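Local coordinates for uncharacterized conserved protein (Staphylococcus epidermidis, PDB 3FRM) that is of unknown function but carries a GNAT-like acetyltransferase region, and so may transfer acetyl groups, at residues G94-I105 with Y240-K251; M4-I12 with E218-D226. All blocks are in the same frame, centred on the assembly; numbering follows the deposited sequence.

Both interactions reach the same mixed beta sheet, and their centres lie about 13 Å apart. Along the chain the segments alternate: 4-12, 94-105, 218-226, then 240-251. Interaction 1 pairs strand 96-105 with the C-terminal strand 241-251; interaction 2 lays the N-terminal loop over strand 221-225, the neighbour of 96-105 on its other side. Backbone bonds such as Glu101 N to Ala225 O (2.8 Å) join the two contacts directly, and Gln243 reaches the loop at Met4. Residues from both ends of the chain are therefore built into, or packed on, the same central strands.

Interaction 1: residues G94-I105 with Y240-K251; sequences GFQIGVLELYVI and YVYQGFKYHILK
The Phe95 ring is sandwiched between two residues of the C-terminal strand: Ile249 CD1 lies against one face, 3.3 Å from Phe95 CD1, while Lys251 CB sits almost squarely over the other, 4.0 Å from the ring centroid. Leu250 N comes up at the edge, and beyond the two strands Trp53 meets this ring edge-to-face. The setting is an antiparallel beta ladder, strand 96-105 against strand 241-251, at the middle of a mixed sheet, consistent with a GNAT-like fold. Tyr247 takes Val99 CG2 over one face in a CH-pi contact (3.8 Å to the centroid), displaced toward the rim, with Ile97 CG2 at its edge; its hydroxyl is hydrogen-bonded to His201 of the second subunit. Tyr240 receives Ile105 CG2 over a face in the same manner. Tyr242 turns its edge toward the face of Tyr103 in an offset edge-to-face pair, planes at 63°; CG of Tyr242 lies anti to the backbone N (chi1 176°), which carries its ring edge to Tyr103, and Glu101 CG touches the same ring's edge. The His248 ring instead folds over the backbone of Gly98, one face on Gly98 N, because chi1 of 89° places it between its own N and carbonyl carbon. The Leu100 side chain runs at about a right angle to that of His248, its CD1 3.5 Å from His248 ND1, a buried nitrogen without a polar partner in the model. Ten backbone hydrogen bonds zip the strands together, broken in step by a beta bulge at Gln243 and Gly244 opposite Leu102. There the carbonyl of Gly244 accepts Leu102 N at 2.9 Å, whereas Gln243 N bonds to Leu102 O at 2.7 Å.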
loop_
_atom_site.group_PDB
_atom_site.type_symbol
_atom_site.label_atom_id
_atom_site.label_comp_id
_atom_site.label_asym_id
_atom_site.label_seq_id
_atom_site.Cartn_x
_atom_site.Cartn_y
_atom_site.Cartn_z
ATOM N N GLY A 94 15.759 17.218 -5.813
ATOM C CA GLY A 94 14.635 17.402 -4.950
ATOM C C GLY A 94 13.330 16.878 -5.530
ATOM O O GLY A 94 12.286 17.558 -5.384
ATOM N N PHE A 95 13.366 15.723 -6.213
ATOM C CA PHE A 95 12.139 15.065 -6.728
ATOM C C PHE A 95 11.604 14.096 -5.705
ATOM O O PHE A 95 12.368 13.585 -4.921
ATOM C CB PHE A 95 12.419 14.249 -8.021
ATOM C CG PHE A 95 12.423 15.069 -9.275
ATOM C CD1 PHE A 95 11.317 15.071 -10.108
ATOM C CD2 PHE A 95 13.512 15.908 -9.577
ATOM C CE1 PHE A 95 11.284 15.874 -11.259
ATOM C CE2 PHE A 95 13.512 16.743 -10.739
ATOM C CZ PHE A 95 12.403 16.717 -11.592
ATOM N N GLN A 96 10.295 13.859 -5.715
ATOM C CA GLN A 96 9.683 12.757 -5.014
ATOM C C GLN A 96 9.660 11.542 -5.955
ATOM O O GLN A 96 9.230 11.655 -7.113
ATOM C CB GLN A 96 8.235 13.080 -4.712
ATOM C CG GLN A 96 7.896 14.430 -4.055
ATOM C CD GLN A 96 6.356 14.739 -4.169
ATOM O OE1 GLN A 96 5.523 13.812 -4.316
ATOM N NE2 GLN A 96 5.993 16.031 -4.138
ATOM N N ILE A 97 10.044 10.375 -5.451
ATOM C CA ILE A 97 10.052 9.151 -6.252
ATOM C C ILE A 97 8.903 8.284 -5.832
ATOM O O ILE A 97 8.701 8.105 -4.650
ATOM C CB ILE A 97 11.335 8.392 -6.036
ATOM C CG1 ILE A 97 12.488 9.325 -6.355
ATOM C CG2 ILE A 97 11.428 7.164 -6.943
ATOM C CD1 ILE A 97 13.886 8.663 -6.282
ATOM N N GLY A 98 8.134 7.735 -6.768
ATOM C CA GLY A 98 7.124 6.794 -6.381
ATOM C C GLY A 98 6.967 5.710 -7.430
ATOM O O GLY A 98 7.691 5.697 -8.409
ATOM N N VAL A 99 6.014 4.813 -7.228
ATOM C CA VAL A 99 5.774 3.709 -8.131
ATOM C C VAL A 99 4.281 3.640 -8.451
ATOM O O VAL A 99 3.405 3.735 -7.550
ATOM C CB VAL A 99 6.249 2.419 -7.484
ATOM C CG1 VAL A 99 5.855 1.170 -8.312
ATOM C CG2 VAL A 99 7.778 2.450 -7.325
ATOM N N LEU A 100 3.967 3.531 -9.742
ATOM C CA LEU A 100 2.599 3.232 -10.172
ATOM C C LEU A 100 2.558 1.756 -10.333
ATOM O O LEU A 100 3.535 1.175 -10.791
ATOM C CB LEU A 100 2.312 3.853 -11.525
ATOM C CG LEU A 100 1.811 5.296 -11.680
ATOM C CD1 LEU A 100 1.643 6.129 -10.362
ATOM C CD2 LEU A 100 2.701 6.010 -12.708
ATOM N N GLU A 101 1.436 1.151 -9.971
ATOM C CA GLU A 101 1.223 -0.296 -10.101
ATOM C C GLU A 101 -0.008 -0.572 -10.944
ATOM O O GLU A 101 -1.097 0.004 -10.684
ATOM C CB GLU A 101 0.957 -0.898 -8.739
ATOM C CG GLU A 101 2.204 -1.121 -7.957
ATOM C CD GLU A 101 1.962 -1.371 -6.464
ATOM O OE1 GLU A 101 2.963 -1.702 -5.768
ATOM O OE2 GLU A 101 0.795 -1.261 -5.986
ATOM N N LEU A 102 0.160 -1.416 -11.957
ATOM C CA LEU A 102 -0.964 -1.803 -12.774
ATOM C C LEU A 102 -1.658 -3.067 -12.213
ATOM O O LEU A 102 -1.011 -4.114 -12.066
ATOM C CB LEU A 102 -0.509 -2.064 -14.208
ATOM C CG LEU A 102 -1.602 -2.571 -15.168
ATOM C CD1 LEU A 102 -2.627 -1.443 -15.502
ATOM C CD2 LEU A 102 -0.955 -3.117 -16.478
ATOM N N TYR A 103 -2.954 -2.949 -11.889
ATOM C CA TYR A 103 -3.803 -4.107 -11.481
ATOM C C TYR A 103 -4.827 -4.503 -12.514
ATOM O O TYR A 103 -5.428 -3.668 -13.186
ATOM C CB TYR A 103 -4.498 -3.856 -10.128
ATOM C CG TYR A 103 -3.500 -3.741 -9.013
ATOM C CD1 TYR A 103 -2.973 -4.869 -8.407
ATOM C CD2 TYR A 103 -2.968 -2.508 -8.655
ATOM C CE1 TYR A 103 -2.014 -4.775 -7.420
ATOM C CE2 TYR A 103 -2.017 -2.395 -7.655
ATOM C CZ TYR A 103 -1.555 -3.534 -7.033
ATOM O OH TYR A 103 -0.581 -3.436 -6.047
ATOM N N VAL A 104 -5.053 -5.805 -12.626
ATOM C CA VAL A 104 -5.953 -6.293 -13.647
ATOM C C VAL A 104 -6.888 -7.320 -13.050
ATOM O O VAL A 104 -6.497 -8.035 -12.145
ATOM C CB VAL A 104 -5.132 -6.896 -14.810
ATOM C CG1 VAL A 104 -4.696 -8.332 -14.486
ATOM C CG2 VAL A 104 -5.950 -6.946 -16.060
ATOM N N ILE A 105 -8.118 -7.406 -13.561
ATOM C CA ILE A 105 -9.036 -8.456 -13.164
ATOM C C ILE A 105 -10.020 -8.811 -14.299
ATOM O O ILE A 105 -10.291 -7.980 -15.156
ATOM C CB ILE A 105 -9.770 -8.105 -11.861
ATOM C CG1 ILE A 105 -10.341 -9.413 -11.264
ATOM C CG2 ILE A 105 -10.845 -7.063 -12.132
ATOM C CD1 ILE A 105 -11.081 -9.313 -9.902
ATOM N N TYR A 240 -7.868 -8.578 -7.534
ATOM C CA TYR A 240 -7.126 -7.966 -8.636
ATOM C C TYR A 240 -5.766 -8.593 -8.670
ATOM O O TYR A 240 -5.209 -8.864 -7.612
ATOM C CB TYR A 240 -6.937 -6.452 -8.434
ATOM C CG TYR A 240 -8.088 -5.629 -8.937
ATOM C CD1 TYR A 240 -8.079 -5.123 -10.212
ATOM C CD2 TYR A 240 -9.220 -5.396 -8.136
ATOM C CE1 TYR A 240 -9.165 -4.417 -10.689
ATOM C CE2 TYR A 240 -10.306 -4.650 -8.596
ATOM C CZ TYR A 240 -10.252 -4.160 -9.875
ATOM O OH TYR A 240 -11.277 -3.402 -10.373
ATOM N N VAL A 241 -5.253 -8.864 -9.872
ATOM C CA VAL A 241 -3.900 -9.344 -10.042
ATOM C C VAL A 241 -2.920 -8.250 -10.480
ATOM O O VAL A 241 -3.165 -7.469 -11.374
ATOM C CB VAL A 241 -3.794 -10.723 -10.844
ATOM C CG1 VAL A 241 -5.167 -11.405 -11.137
ATOM C CG2 VAL A 241 -2.790 -10.664 -12.067
ATOM N N TYR A 242 -1.840 -8.155 -9.735
ATOM C CA TYR A 242 -0.751 -7.276 -9.972
ATOM C C TYR A 242 -0.107 -7.626 -11.288
ATOM O O TYR A 242 0.232 -8.814 -11.519
ATOM C CB TYR A 242 0.269 -7.478 -8.860
ATOM C CG TYR A 242 1.557 -6.673 -9.024
ATOM C CD1 TYR A 242 1.584 -5.322 -8.713
ATOM C CD2 TYR A 242 2.703 -7.268 -9.493
ATOM C CE1 TYR A 242 2.748 -4.556 -8.833
ATOM C CE2 TYR A 242 3.886 -6.535 -9.637
ATOM C CZ TYR A 242 3.898 -5.184 -9.288
ATOM O OH TYR A 242 5.045 -4.467 -9.401
ATOM N N GLN A 243 0.095 -6.610 -12.133
ATOM C CA GLN A 243 0.670 -6.818 -13.466
ATOM C C GLN A 243 1.698 -5.776 -13.946
ATOM O O GLN A 243 1.685 -5.429 -15.135
ATOM C CB GLN A 243 -0.466 -6.808 -14.487
ATOM C CG GLN A 243 -0.068 -7.366 -15.858
ATOM C CD GLN A 243 -1.077 -8.349 -16.324
ATOM O OE1 GLN A 243 -1.403 -9.281 -15.592
ATOM N NE2 GLN A 243 -1.603 -8.152 -17.534
ATOM N N GLY A 244 2.518 -5.233 -13.047
ATOM C CA GLY A 244 3.701 -4.520 -13.458
ATOM C C GLY A 244 3.736 -3.144 -12.813
ATOM O O GLY A 244 2.763 -2.732 -12.207
ATOM N N PHE A 245 4.870 -2.469 -12.929
ATOM C CA PHE A 245 5.027 -1.172 -12.261
ATOM C C PHE A 245 5.621 -0.123 -13.164
ATOM O O PHE A 245 6.157 -0.449 -14.202
ATOM C CB PHE A 245 5.940 -1.336 -11.031
ATOM C CG PHE A 245 7.335 -1.801 -11.368
ATOM C CD1 PHE A 245 8.385 -0.864 -11.523
ATOM C CD2 PHE A 245 7.592 -3.161 -11.549
ATOM C CE1 PHE A 245 9.681 -1.288 -11.858
ATOM C CE2 PHE A 245 8.883 -3.612 -11.864
ATOM C CZ PHE A 245 9.945 -2.663 -12.016
ATOM N N LYS A 246 5.515 1.136 -12.760
ATOM C CA LYS A 246 6.329 2.231 -13.337
ATOM C C LYS A 246 6.847 3.076 -12.207
ATOM O O LYS A 246 6.065 3.448 -11.310
ATOM C CB LYS A 246 5.439 3.162 -14.162
ATOM C CG LYS A 246 5.139 2.712 -15.564
ATOM C CD LYS A 246 4.706 3.916 -16.463
ATOM C CE LYS A 246 4.502 3.338 -17.868
ATOM N NZ LYS A 246 4.143 4.256 -18.976
ATOM N N TYR A 247 8.123 3.446 -12.266
ATOM C CA TYR A 247 8.658 4.543 -11.470
ATOM C C TYR A 247 8.151 5.889 -12.016
ATOM O O TYR A 247 7.963 6.042 -13.212
ATOM C CB TYR A 247 10.213 4.532 -11.433
ATOM C CG TYR A 247 10.651 3.574 -10.404
ATOM C CD1 TYR A 247 10.742 3.937 -9.069
ATOM C CD2 TYR A 247 10.862 2.239 -10.747
ATOM C CE1 TYR A 247 11.044 2.988 -8.081
ATOM C CE2 TYR A 247 11.179 1.304 -9.804
ATOM C CZ TYR A 247 11.277 1.650 -8.474
ATOM O OH TYR A 247 11.577 0.621 -7.571
ATOM N N HIS A 248 7.982 6.865 -11.139
ATOM C CA HIS A 248 7.490 8.158 -11.523
ATOM C C HIS A 248 7.976 9.196 -10.487
ATOM O O HIS A 248 8.112 8.932 -9.287
ATOM C CB HIS A 248 5.953 8.168 -11.724
ATOM C CG HIS A 248 5.190 8.485 -10.484
ATOM N ND1 HIS A 248 4.750 7.510 -9.611
ATOM C CD2 HIS A 248 4.840 9.672 -9.931
ATOM C CE1 HIS A 248 4.152 8.080 -8.580
ATOM N NE2 HIS A 248 4.182 9.389 -8.756
ATOM N N ILE A 249 8.320 10.356 -10.979
ATOM C CA ILE A 249 8.862 11.351 -10.087
ATOM C C ILE A 249 8.124 12.637 -10.278
ATOM O O ILE A 249 7.651 12.894 -11.375
ATOM C CB ILE A 249 10.369 11.530 -10.352
ATOM C CG1 ILE A 249 10.639 11.941 -11.786
ATOM C CG2 ILE A 249 11.095 10.192 -10.101
ATOM C CD1 ILE A 249 12.060 12.497 -11.948
ATOM N N LEU A 250 8.101 13.463 -9.229
ATOM C CA LEU A 250 7.355 14.711 -9.180
ATOM C C LEU A 250 8.106 15.713 -8.329
ATOM O O LEU A 250 8.552 15.381 -7.224
ATOM C CB LEU A 250 5.950 14.469 -8.550
ATOM C CG LEU A 250 5.019 15.692 -8.293
ATOM C CD1 LEU A 250 4.761 16.464 -9.595
ATOM C CD2 LEU A 250 3.663 15.207 -7.729
ATOM N N LYS A 251 8.269 16.922 -8.863
ATOM C CA LYS A 251 8.730 18.083 -8.117
ATOM C C LYS A 251 7.637 19.120 -8.248
ATOM O O LYS A 251 7.360 19.591 -9.334
ATOM C CB LYS A 251 10.015 18.657 -8.683
ATOM C CG LYS A 251 10.641 19.714 -7.786
ATOM C CD LYS A 251 11.979 20.154 -8.370
ATOM C CE LYS A 251 12.673 21.196 -7.505
ATOM N NZ LYS A 251 14.125 21.289 -7.875
#

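Interaction 2: residues M4-I12 with E218-D226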
loop_
_atom_site.group_PDB
_atom_site.type_symbol
_atom_site.label_atom_id
_atom_site.label_comp_id
_atom_site.label_asym_id
_atom_site.label_seq_id
_atom_site.Cartn_x
_atom_site.Cartn_y
_atom_site.Cartn_z
HETATM N N MSE A 4 -6.375 -11.023 -21.036
HETATM C CA MSE A 4 -6.174 -10.065 -19.931
HETATM C C MSE A 4 -4.680 -10.095 -19.567
HETATM O O MSE A 4 -4.160 -9.147 -18.998
HETATM C CB MSE A 4 -7.073 -10.332 -18.713
HETATM C CG MSE A 4 -6.446 -11.215 -17.623
HETATM SE SE MSE A 4 -7.048 -10.932 -15.747
HETATM C CE MSE A 4 -5.944 -12.309 -14.861
ATOM N N SER A 5 -4.013 -11.186 -19.951
ATOM C CA SER A 5 -2.554 -11.332 -19.886
ATOM C C SER A 5 -1.857 -10.229 -20.656
ATOM O O SER A 5 -0.991 -9.544 -20.117
ATOM C CB SER A 5 -2.125 -12.701 -20.428
ATOM O OG SER A 5 -2.989 -13.149 -21.471
ATOM N N LYS A 6 -2.264 -10.018 -21.902
ATOM C CA LYS A 6 -1.603 -9.025 -22.746
ATOM C C LYS A 6 -1.775 -7.570 -22.298
ATOM O O LYS A 6 -1.087 -6.678 -22.810
ATOM C CB LYS A 6 -1.949 -9.226 -24.238
ATOM C CG LYS A 6 -3.385 -8.891 -24.707
ATOM C CD LYS A 6 -3.964 -9.910 -25.759
ATOM C CE LYS A 6 -2.921 -10.612 -26.683
ATOM N NZ LYS A 6 -2.180 -9.691 -27.620
ATOM N N ILE A 7 -2.646 -7.317 -21.327
ATOM C CA ILE A 7 -2.861 -5.927 -20.942
ATOM C C ILE A 7 -1.579 -5.223 -20.450
ATOM O O ILE A 7 -0.788 -5.811 -19.726
ATOM C CB ILE A 7 -4.024 -5.807 -19.956
ATOM C CG1 ILE A 7 -5.335 -5.991 -20.728
ATOM C CG2 ILE A 7 -4.037 -4.434 -19.263
ATOM C CD1 ILE A 7 -6.525 -6.186 -19.847
ATOM N N THR A 8 -1.360 -3.984 -20.894
ATOM C CA THR A 8 -0.247 -3.193 -20.387
ATOM C C THR A 8 -0.582 -1.754 -20.022
ATOM O O THR A 8 -1.706 -1.258 -20.194
ATOM C CB THR A 8 1.010 -3.163 -21.336
ATOM O OG1 THR A 8 0.935 -2.038 -22.224
ATOM C CG2 THR A 8 1.215 -4.474 -22.105
ATOM N N PHE A 9 0.435 -1.077 -19.522
ATOM C CA PHE A 9 0.319 0.325 -19.195
ATOM C C PHE A 9 -0.181 1.188 -20.346
ATOM O O PHE A 9 -0.720 2.280 -20.122
ATOM C CB PHE A 9 1.642 0.845 -18.672
ATOM C CG PHE A 9 1.766 0.769 -17.166
ATOM C CD1 PHE A 9 2.489 -0.275 -16.560
ATOM C CD2 PHE A 9 1.204 1.761 -16.363
ATOM C CE1 PHE A 9 2.625 -0.350 -15.168
ATOM C CE2 PHE A 9 1.320 1.705 -14.997
ATOM C CZ PHE A 9 2.024 0.642 -14.390
ATOM N N LYS A 10 -0.002 0.697 -21.574
ATOM C CA LYS A 10 -0.460 1.414 -22.773
ATOM C C LYS A 10 -1.987 1.536 -22.767
ATOM O O LYS A 10 -2.533 2.480 -23.305
ATOM C CB LYS A 10 0.037 0.730 -24.045
ATOM C CG LYS A 10 1.491 1.066 -24.386
ATOM C CD LYS A 10 2.337 -0.209 -24.478
ATOM C CE LYS A 10 2.035 -1.017 -25.760
ATOM N NZ LYS A 10 2.176 -2.484 -25.560
ATOM N N ASP A 11 -2.657 0.587 -22.119
ATOM C CA ASP A 11 -4.106 0.592 -22.035
ATOM C C ASP A 11 -4.646 1.629 -21.046
ATOM O O ASP A 11 -5.837 1.910 -20.992
ATOM C CB ASP A 11 -4.546 -0.805 -21.648
ATOM C CG ASP A 11 -4.112 -1.836 -22.679
ATOM O OD1 ASP A 11 -4.414 -1.597 -23.879
ATOM O OD2 ASP A 11 -3.468 -2.866 -22.314
ATOM N N ILE A 12 -3.774 2.200 -20.243
ATOM C CA ILE A 12 -4.233 3.158 -19.252
ATOM C C ILE A 12 -4.459 4.532 -19.878
ATOM O O ILE A 12 -3.699 4.966 -20.694
ATOM C CB ILE A 12 -3.309 3.140 -18.041
ATOM C CG1 ILE A 12 -3.395 1.746 -17.359
ATOM C CG2 ILE A 12 -3.486 4.377 -17.116
ATOM C CD1 ILE A 12 -4.679 1.443 -16.445
ATOM N N GLU A 218 -17.506 -9.051 -20.984
ATOM C CA GLU A 218 -16.313 -9.855 -20.783
ATOM C C GLU A 218 -15.004 -9.059 -20.958
ATOM O O GLU A 218 -13.898 -9.644 -20.982
ATOM C CB GLU A 218 -16.375 -11.120 -21.640
ATOM C CG GLU A 218 -17.561 -12.095 -21.223
ATOM C CD GLU A 218 -17.099 -13.564 -21.016
ATOM O OE1 GLU A 218 -15.905 -13.795 -20.643
ATOM O OE2 GLU A 218 -17.930 -14.501 -21.224
ATOM N N ARG A 219 -15.125 -7.734 -21.074
ATOM C CA ARG A 219 -13.945 -6.867 -21.022
ATOM C C ARG A 219 -13.251 -6.977 -19.661
ATOM O O ARG A 219 -13.907 -6.921 -18.626
ATOM C CB ARG A 219 -14.285 -5.393 -21.284
ATOM C CG ARG A 219 -14.653 -5.070 -22.714
ATOM C CD ARG A 219 -15.222 -3.665 -22.896
ATOM N NE ARG A 219 -16.504 -3.407 -22.225
ATOM C CZ ARG A 219 -17.184 -2.250 -22.290
ATOM N NH1 ARG A 219 -16.731 -1.219 -23.000
ATOM N NH2 ARG A 219 -18.318 -2.092 -21.621
ATOM N N PRO A 220 -11.925 -7.178 -19.658
ATOM C CA PRO A 220 -11.165 -7.044 -18.429
ATOM C C PRO A 220 -11.341 -5.669 -17.787
ATOM O O PRO A 220 -11.518 -4.626 -18.478
ATOM C CB PRO A 220 -9.699 -7.131 -18.900
ATOM C CG PRO A 220 -9.749 -7.775 -20.278
ATOM C CD PRO A 220 -11.181 -7.899 -20.707
ATOM N N VAL A 221 -11.227 -5.634 -16.467
ATOM C CA VAL A 221 -11.209 -4.341 -15.844
ATOM C C VAL A 221 -9.900 -4.036 -15.139
ATOM O O VAL A 221 -9.316 -4.933 -14.499
ATOM C CB VAL A 221 -12.539 -3.943 -15.116
ATOM C CG1 VAL A 221 -13.446 -5.104 -14.901
ATOM C CG2 VAL A 221 -12.304 -3.019 -13.854
ATOM N N ILE A 222 -9.424 -2.806 -15.346
ATOM C CA ILE A 222 -8.088 -2.465 -15.028
ATOM C C ILE A 222 -8.003 -1.069 -14.418
ATOM O O ILE A 222 -8.922 -0.217 -14.576
ATOM C CB ILE A 222 -7.207 -2.470 -16.301
ATOM C CG1 ILE A 222 -7.405 -1.164 -17.097
ATOM C CG2 ILE A 222 -7.439 -3.761 -17.123
ATOM C CD1 ILE A 222 -6.633 -1.070 -18.384
ATOM N N LEU A 223 -6.914 -0.875 -13.683
ATOM C CA LEU A 223 -6.673 0.323 -12.936
ATOM C C LEU A 223 -5.195 0.429 -12.648
ATOM O O LEU A 223 -4.467 -0.599 -12.684
ATOM C CB LEU A 223 -7.423 0.297 -11.631
ATOM C CG LEU A 223 -6.979 -0.686 -10.562
ATOM C CD1 LEU A 223 -6.088 0.060 -9.584
ATOM C CD2 LEU A 223 -8.194 -1.266 -9.835
ATOM N N VAL A 224 -4.790 1.656 -12.326
ATOM C CA VAL A 224 -3.470 1.923 -11.879
ATOM C C VAL A 224 -3.545 2.573 -10.527
ATOM O O VAL A 224 -4.304 3.462 -10.339
ATOM C CB VAL A 224 -2.764 2.883 -12.856
ATOM C CG1 VAL A 224 -1.783 3.772 -12.126
ATOM C CG2 VAL A 224 -2.067 2.103 -13.987
ATOM N N ALA A 225 -2.708 2.162 -9.588
ATOM C CA ALA A 225 -2.673 2.782 -8.248
ATOM C C ALA A 225 -1.279 3.138 -7.843
ATOM O O ALA A 225 -0.327 2.381 -8.145
ATOM C CB ALA A 225 -3.254 1.831 -7.206
ATOM N N ASP A 226 -1.134 4.248 -7.120
ATOM C CA ASP A 226 0.182 4.545 -6.577
ATOM C C ASP A 226 0.342 4.203 -5.095
ATOM O O ASP A 226 -0.493 3.463 -4.534
ATOM C CB ASP A 226 0.633 5.967 -6.903
ATOM C CG ASP A 226 -0.297 7.009 -6.341
ATOM O OD1 ASP A 226 -0.758 6.795 -5.195
ATOM O OD2 ASP A 226 -0.550 8.035 -7.032
#
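Ile7 and Ile12 carry the apolar part of this contact, reaching down from the N-terminal loop onto Pro220 and, on strand 221-225, Ile222 and Val224, whose side chains all point toward the loop. Ile7 CD1 presses on the proline ring, 3.4 Å from Pro220 CB, and on Ile222 CG2; Met4, a selenomethionine, adds its CB beside Pro220 CG, while the rest of its side chain turns off from the strand. Ile12 runs past Ile222 in the opposite direction, their CD1 atoms 3.7 Å apart. Chi1 of -64° and chi2 of -78° bend the Ile12 chain and bring both CG1 and CD1 onto Val224 CG2, CG1 at 3.6 Å. That same methyl meets Phe9 CE2 at 3.6 Å, the ring crossing the valine at about a right angle, and Asp11 CB closes over Ile222 CD1. Phe9 and Ile12 also touch Leu102, which extends the apolar patch onto the next strand of the sheet.

No hydrogen bond spans the two segments; the polar bonds shape the loop itself. Asp11 OD2 accepts Thr8 N at 2.8 Å, on the anti side of the carboxylate and 23° out of its plane, while Thr8 OG1 accepts Lys10 N (3.0 Å) in an ST turn. These bonds, with Asp11 N to Thr8 O and Ile12 N to Phe9 O in the backbone, shape the 3-10 turn 9-11 from which Phe9 and Ile12 meet the strand. The other carboxylate oxygen, Asp11 OD1, forms a salt bridge with Lys186, tying the turn to the loop before strand 188-195.

The strand beneath completes a beta-alpha-beta unit, strand 188-195, helix 204-216 and parallel strand 221-225, consistent with the central part of a GNAT fold, here roofed on one face by an N-terminal loop.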